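PDB 4DBD: orotidine 5'-phosphate decarboxylase from Sulfolobus solfataricus, which probably catalyses the decarboxylation of orotidine 5'-monophosphate to uridine 5'-monophosphate, the last step of de novo UMP biosynthesis. Local coordinates for residues A[9-14]-A[189-194]; A[67-72]-A[95-100]. All blocks are in the same frame, centred on the assembly; numbering follows the deposited sequence.

Interaction 1: A[9-14]-A[189-194]; sequences AMDKPL and SIYNAG
Lys12 passes the methylenes of its side chain across the CD1-CE1 side of the Tyr191 ring, at about a right angle to it. Lys12 CB lies 3.6 Å from Tyr191 CD1, and farther out Lys12 CD comes within 3.5 Å of Tyr191 CE1. With CG anti to its carbonyl carbon (chi1 -84°) and the chain extended beyond it, the lysine spends its apolar length on the ring and carries its ammonium past it to Asn192, just beyond the helix end. There Lys12 NZ donates to Asn192 OD1 (3.1 Å), meeting the carbonyl at 119° and tilted 19° from its plane. A water accepts from Asn192 ND2 and, weakly, from Lys12 NZ. The backbone also borders the ring: Lys12 N lies 4.1 Å above its centre, buried and without a hydrogen-bond partner, and Ala9 O meets the opposite edge near the ring plane, 3.1 Å from Tyr191 CE2. Leu14 CD2 packs at 4.1 Å against Tyr191 CB, continuing the apolar cover toward the ring's root.

At its outer end, Tyr191 OH holds, at 2.8 Å, a water shared with Asp11 OD2, and is hydrogen-bonded to Tyr67 OH of the second subunit. Asp11 and nearby Arg188 are predicted substrate ligands; a sulfate, probably from the crystallisation liquor, comes within about 4 Å of the tyrosine side chain (nearest atoms). Tyrosine suits this place because its flat ring fills the space beside the strand end while its hydroxyl reaches polar ground, so that one residue couples the rim of the probable active site to the dimer interface.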
loop_
_atom_site.group_PDB
_atom_site.type_symbol
_atom_site.label_atom_id
_atom_site.label_comp_id
_atom_site.label_asym_id
_atom_site.label_seq_id
_atom_site.Cartn_x
_atom_site.Cartn_y
_atom_site.Cartn_z
ATOM N N ALA A 9 -14.390 -5.490 -7.917
ATOM C CA ALA A 9 -13.557 -4.651 -7.066
ATOM C C ALA A 9 -14.481 -3.918 -6.126
ATOM O O ALA A 9 -15.055 -2.880 -6.483
ATOM C CB ALA A 9 -12.722 -3.673 -7.890
ATOM N N MET A 10 -14.671 -4.476 -4.936
ATOM C CA MET A 10 -15.592 -3.861 -3.996
ATOM C C MET A 10 -14.894 -2.778 -3.199
ATOM O O MET A 10 -14.401 -3.017 -2.097
ATOM C CB MET A 10 -16.236 -4.902 -3.079
ATOM C CG MET A 10 -17.375 -4.329 -2.266
ATOM S SD MET A 10 -18.559 -5.584 -1.744
ATOM C CE MET A 10 -17.510 -6.597 -0.696
ATOM N N ASP A 11 -14.859 -1.583 -3.776
ATOM C CA ASP A 11 -14.238 -0.426 -3.146
ATOM C C ASP A 11 -15.309 0.505 -2.572
ATOM O O ASP A 11 -15.001 1.536 -1.969
ATOM C CB ASP A 11 -13.373 0.312 -4.172
ATOM C CG ASP A 11 -12.206 -0.523 -4.651
ATOM O OD1 ASP A 11 -11.512 -1.127 -3.795
ATOM O OD2 ASP A 11 -11.984 -0.580 -5.882
ATOM N N LYS A 12 -16.571 0.135 -2.785
ATOM C CA LYS A 12 -17.700 0.721 -2.073
ATOM C C LYS A 12 -18.567 -0.425 -1.583
ATOM O O LYS A 12 -18.649 -1.465 -2.242
ATOM C CB LYS A 12 -18.528 1.613 -2.996
ATOM C CG LYS A 12 -18.022 3.032 -3.149
ATOM C CD LYS A 12 -19.025 3.819 -3.977
ATOM C CE LYS A 12 -18.678 5.291 -4.074
ATOM N NZ LYS A 12 -19.670 5.976 -4.955
ATOM N N PRO A 13 -19.229 -0.239 -0.428
ATOM C CA PRO A 13 -20.100 -1.265 0.149
ATOM C C PRO A 13 -21.235 -1.699 -0.779
ATOM O O PRO A 13 -21.901 -0.851 -1.382
ATOM C CB PRO A 13 -20.681 -0.562 1.382
ATOM C CG PRO A 13 -19.633 0.436 1.768
ATOM C CD PRO A 13 -19.076 0.926 0.462
ATOM N N LEU A 14 -21.421 -3.009 -0.907
ATOM C CA LEU A 14 -22.631 -3.576 -1.494
ATOM C C LEU A 14 -23.309 -4.449 -0.434
ATOM O O LEU A 14 -22.642 -5.013 0.430
ATOM C CB LEU A 14 -22.312 -4.407 -2.737
ATOM C CG LEU A 14 -22.005 -3.638 -4.023
ATOM C CD1 LEU A 14 -21.963 -4.580 -5.216
ATOM C CD2 LEU A 14 -23.047 -2.557 -4.255
ATOM N N SER A 189 -18.038 0.308 -12.684
ATOM C CA SER A 189 -19.000 -0.131 -13.694
ATOM C C SER A 189 -20.137 -0.952 -13.070
ATOM O O SER A 189 -21.263 -0.941 -13.556
ATOM C CB SER A 189 -18.294 -0.946 -14.775
ATOM O OG SER A 189 -17.457 -0.117 -15.565
ATOM N N ILE A 190 -19.839 -1.657 -11.982
ATOM C CA ILE A 190 -20.849 -2.471 -11.307
ATOM C C ILE A 190 -21.411 -1.782 -10.069
ATOM O O ILE A 190 -22.629 -1.574 -9.967
ATOM C CB ILE A 190 -20.265 -3.853 -10.914
ATOM C CG1 ILE A 190 -19.961 -4.672 -12.186
ATOM C CG2 ILE A 190 -21.206 -4.591 -9.951
ATOM C CD1 ILE A 190 -18.930 -5.756 -12.015
ATOM N N TYR A 191 -20.544 -1.419 -9.122
ATOM C CA TYR A 191 -21.048 -0.955 -7.832
ATOM C C TYR A 191 -21.664 0.446 -7.841
ATOM O O TYR A 191 -22.394 0.805 -6.904
ATOM C CB TYR A 191 -20.021 -1.152 -6.691
ATOM C CG TYR A 191 -18.757 -0.313 -6.747
ATOM C CD1 TYR A 191 -18.804 1.056 -6.531
ATOM C CD2 TYR A 191 -17.509 -0.904 -6.968
ATOM C CE1 TYR A 191 -17.646 1.829 -6.559
ATOM C CE2 TYR A 191 -16.337 -0.134 -6.996
ATOM C CZ TYR A 191 -16.421 1.230 -6.786
ATOM O OH TYR A 191 -15.286 2.022 -6.803
ATOM N N ASN A 192 -21.390 1.222 -8.892
ATOM C CA ASN A 192 -22.020 2.529 -9.081
ATOM C C ASN A 192 -23.168 2.495 -10.101
ATOM O O ASN A 192 -23.715 3.543 -10.470
ATOM C CB ASN A 192 -20.997 3.591 -9.501
ATOM C CG ASN A 192 -20.232 4.184 -8.321
ATOM O OD1 ASN A 192 -20.606 4.008 -7.162
ATOM N ND2 ASN A 192 -19.159 4.911 -8.624
ATOM N N ALA A 193 -23.519 1.302 -10.579
ATOM C CA ALA A 193 -24.626 1.179 -11.529
ATOM C C ALA A 193 -25.960 1.278 -10.790
ATOM O O ALA A 193 -26.033 1.022 -9.583
ATOM C CB ALA A 193 -24.530 -0.124 -12.306
ATOM N N GLY A 194 -27.013 1.666 -11.509
ATOM C CA GLY A 194 -28.345 1.707 -10.927
ATOM C C GLY A 194 -28.658 0.363 -10.305
ATOM O O GLY A 194 -28.970 0.267 -9.111
HETATM O O HOH W 1 -13.070 0.657 -7.773
HETATM O O HOH W 2 -17.181 6.552 -7.309
#

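Interaction 2: A[67-72]-A[95-100]; sequences YIMKSI and DELKRY
Lys70 runs its aliphatic chain along helix 95-100, over the backbone between Glu96 and Tyr100, and covers more of the contact than any other residue. Its CG lies 3.7 Å from Tyr100 CB, and its CD is 3.5 Å from Glu96 O. A bend at chi3 (55°) lifts the end of the chain off the backbone of Glu96, and Lys70 NZ stays 4.9 Å from Glu96 OE1; water mediates instead: one molecule joins Lys70 NZ to Glu96 OE1, another joins it to Glu96 O. The same carboxylate oxygen, through a third water, reaches Tyr67 N, a peptide N-H in the first turn of its helix. Long, flexible and charged, the lysine and glutamate suit this watery margin, where the opposite charges probably attract through the solvent. Shortening Lys70 to an alanine is likely to cost Tyr100 CB its aliphatic cover and both bridging waters their ammonium donor.

Leu97 serves the inner side. With CG anti to the backbone N (chi1 177°), it brings Leu97 CD2 to 4.1 Å from Met69 SD, while its CB packs on Met69 CE, the two side chains crossing at about a right angle. Met69 also touches Asp64, a predicted active-site residue. The segment axes approach to 8.7 Å at a crossing angle of -32°, pointing roughly the same way, as expected of the consecutive outer helices that follow adjacent parallel strands in a TIM barrel.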
loop_
_atom_site.group_PDB
_atom_site.type_symbol
_atom_site.label_atom_id
_atom_site.label_comp_id
_atom_site.label_asym_id
_atom_site.label_seq_id
_atom_site.Cartn_x
_atom_site.Cartn_y
_atom_site.Cartn_z
ATOM N N TYR A 67 8.270 -7.791 7.538
ATOM C CA TYR A 67 7.645 -7.758 8.861
ATOM C C TYR A 67 6.304 -7.038 8.830
ATOM O O TYR A 67 5.327 -7.501 9.418
ATOM C CB TYR A 67 8.578 -7.101 9.895
ATOM C CG TYR A 67 7.874 -6.666 11.164
ATOM C CD1 TYR A 67 7.425 -7.601 12.092
ATOM C CD2 TYR A 67 7.685 -5.321 11.445
ATOM C CE1 TYR A 67 6.784 -7.201 13.270
ATOM C CE2 TYR A 67 7.051 -4.908 12.616
ATOM C CZ TYR A 67 6.603 -5.856 13.522
ATOM O OH TYR A 67 5.968 -5.446 14.679
ATOM N N ILE A 68 6.251 -5.911 8.128
ATOM C CA ILE A 68 5.034 -5.101 8.105
ATOM C C ILE A 68 3.971 -5.755 7.233
ATOM O O ILE A 68 2.798 -5.775 7.591
ATOM C CB ILE A 68 5.312 -3.676 7.590
ATOM C CG1 ILE A 68 6.224 -2.906 8.558
ATOM C CG2 ILE A 68 4.016 -2.941 7.324
ATOM C CD1 ILE A 68 5.636 -2.664 9.920
ATOM N N MET A 69 4.371 -6.275 6.071
ATOM C CA MET A 69 3.398 -6.930 5.210
ATOM C C MET A 69 2.779 -8.146 5.873
ATOM O O MET A 69 1.586 -8.393 5.740
ATOM C CB MET A 69 4.011 -7.288 3.864
ATOM C CG MET A 69 4.225 -6.046 3.027
ATOM S SD MET A 69 4.733 -6.343 1.318
ATOM C CE MET A 69 6.194 -7.336 1.555
ATOM N N LYS A 70 3.595 -8.913 6.587
ATOM C CA LYS A 70 3.080 -10.056 7.347
ATOM C C LYS A 70 2.145 -9.609 8.483
ATOM O O LYS A 70 1.117 -10.236 8.741
ATOM C CB LYS A 70 4.243 -10.909 7.861
ATOM C CG LYS A 70 4.966 -11.661 6.746
ATOM C CD LYS A 70 6.369 -12.080 7.166
ATOM C CE LYS A 70 6.372 -12.888 8.447
ATOM N NZ LYS A 70 7.783 -13.302 8.787
ATOM N N SER A 71 2.481 -8.506 9.148
ATOM C CA SER A 71 1.636 -7.989 10.232
ATOM C C SER A 71 0.267 -7.556 9.708
ATOM O O SER A 71 -0.744 -7.623 10.414
ATOM C CB SER A 71 2.319 -6.817 10.931
ATOM O OG SER A 71 3.482 -7.253 11.614
ATOM N N ILE A 72 0.241 -7.099 8.464
ATOM C CA ILE A 72 -1.003 -6.726 7.817
ATOM C C ILE A 72 -1.844 -7.945 7.462
ATOM O O ILE A 72 -3.017 -8.028 7.844
ATOM C CB ILE A 72 -0.722 -5.899 6.553
ATOM C CG1 ILE A 72 -0.104 -4.555 6.939
ATOM C CG2 ILE A 72 -1.995 -5.697 5.742
ATOM C CD1 ILE A 72 0.465 -3.765 5.766
ATOM N N ASP A 95 10.078 -11.979 -0.262
ATOM C CA ASP A 95 10.424 -13.355 0.122
ATOM C C ASP A 95 9.788 -13.748 1.457
ATOM O O ASP A 95 9.230 -14.838 1.594
ATOM C CB ASP A 95 11.940 -13.645 0.085
ATOM C CG ASP A 95 12.758 -12.741 1.004
ATOM O OD1 ASP A 95 12.188 -11.919 1.750
ATOM O OD2 ASP A 95 14.001 -12.878 0.996
ATOM N N GLU A 96 9.833 -12.834 2.417
ATOM C CA GLU A 96 9.279 -13.077 3.735
ATOM C C GLU A 96 7.762 -13.199 3.688
ATOM O O GLU A 96 7.178 -14.024 4.392
ATOM C CB GLU A 96 9.696 -11.968 4.697
ATOM C CG GLU A 96 11.169 -11.995 5.018
ATOM C CD GLU A 96 11.604 -10.868 5.921
ATOM O OE1 GLU A 96 10.737 -10.150 6.457
ATOM O OE2 GLU A 96 12.833 -10.706 6.107
ATOM N N LEU A 97 7.122 -12.379 2.858
ATOM C CA LEU A 97 5.669 -12.462 2.696
ATOM C C LEU A 97 5.261 -13.779 2.025
ATOM O O LEU A 97 4.280 -14.410 2.431
ATOM C CB LEU A 97 5.141 -11.265 1.900
ATOM C CG LEU A 97 3.642 -11.273 1.597
ATOM C CD1 LEU A 97 2.814 -11.223 2.876
ATOM C CD2 LEU A 97 3.262 -10.122 0.656
ATOM N N LYS A 98 6.014 -14.187 1.003
ATOM C CA LYS A 98 5.735 -15.443 0.302
ATOM C C LYS A 98 5.829 -16.648 1.250
ATOM O O LYS A 98 4.925 -17.495 1.271
ATOM C CB LYS A 98 6.637 -15.609 -0.938
ATOM C CG LYS A 98 6.349 -16.845 -1.797
ATOM C CD LYS A 98 4.933 -16.848 -2.338
ATOM C CE LYS A 98 4.785 -17.770 -3.548
ATOM N NZ LYS A 98 5.394 -19.121 -3.354
ATOM N N ARG A 99 6.902 -16.716 2.039
ATOM C CA ARG A 99 7.056 -17.797 3.004
ATOM C C ARG A 99 5.841 -17.834 3.929
ATOM O O ARG A 99 5.307 -18.901 4.238
ATOM C CB ARG A 99 8.336 -17.623 3.847
ATOM C CG ARG A 99 9.616 -17.326 3.062
ATOM C CD ARG A 99 10.300 -18.577 2.505
ATOM N NE ARG A 99 9.563 -19.164 1.389
ATOM C CZ ARG A 99 9.510 -18.641 0.167
ATOM N NH1 ARG A 99 10.139 -17.499 -0.103
ATOM N NH2 ARG A 99 8.815 -19.256 -0.782
ATOM N N TYR A 100 5.412 -16.661 4.380
ATOM C CA TYR A 100 4.281 -16.575 5.289
ATOM C C TYR A 100 2.980 -17.057 4.653
ATOM O O TYR A 100 2.226 -17.830 5.254
ATOM C CB TYR A 100 4.083 -15.153 5.802
ATOM C CG TYR A 100 2.884 -15.080 6.704
ATOM C CD1 TYR A 100 2.985 -15.417 8.046
ATOM C CD2 TYR A 100 1.636 -14.724 6.207
ATOM C CE1 TYR A 100 1.881 -15.383 8.878
ATOM C CE2 TYR A 100 0.513 -14.683 7.039
ATOM C CZ TYR A 100 0.650 -15.017 8.373
ATOM O OH TYR A 100 -0.443 -14.985 9.212
HETATM O O HOH W 3 11.155 -7.609 7.507
HETATM O O HOH W 4 8.255 -14.975 6.652
HETATM O O HOH W 5 9.257 -10.956 8.682
#

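How the interactions relate
From the N terminus, the chain forms strand 6-10, the first of the barrel, and runs through segment 9-14, where interaction 1 begins. Only after 174 further residues does segment 189-194, following the last strand 183-186, return to meet it, so this contact ties the loop after the first strand to the helix after the last, where the barrel closes. Interaction 2 lies wholly within that long excursion and closes a much shorter loop of 22 residues, which holds strand 81-85 between helices 66-73 and 90-103. The two sit on opposite sides of the chain's centre, their own centres about 30 Å apart. The dimer nevertheless connects them, because segments 9-14 and 189-194 of one subunit touch segment 67-72 of the other.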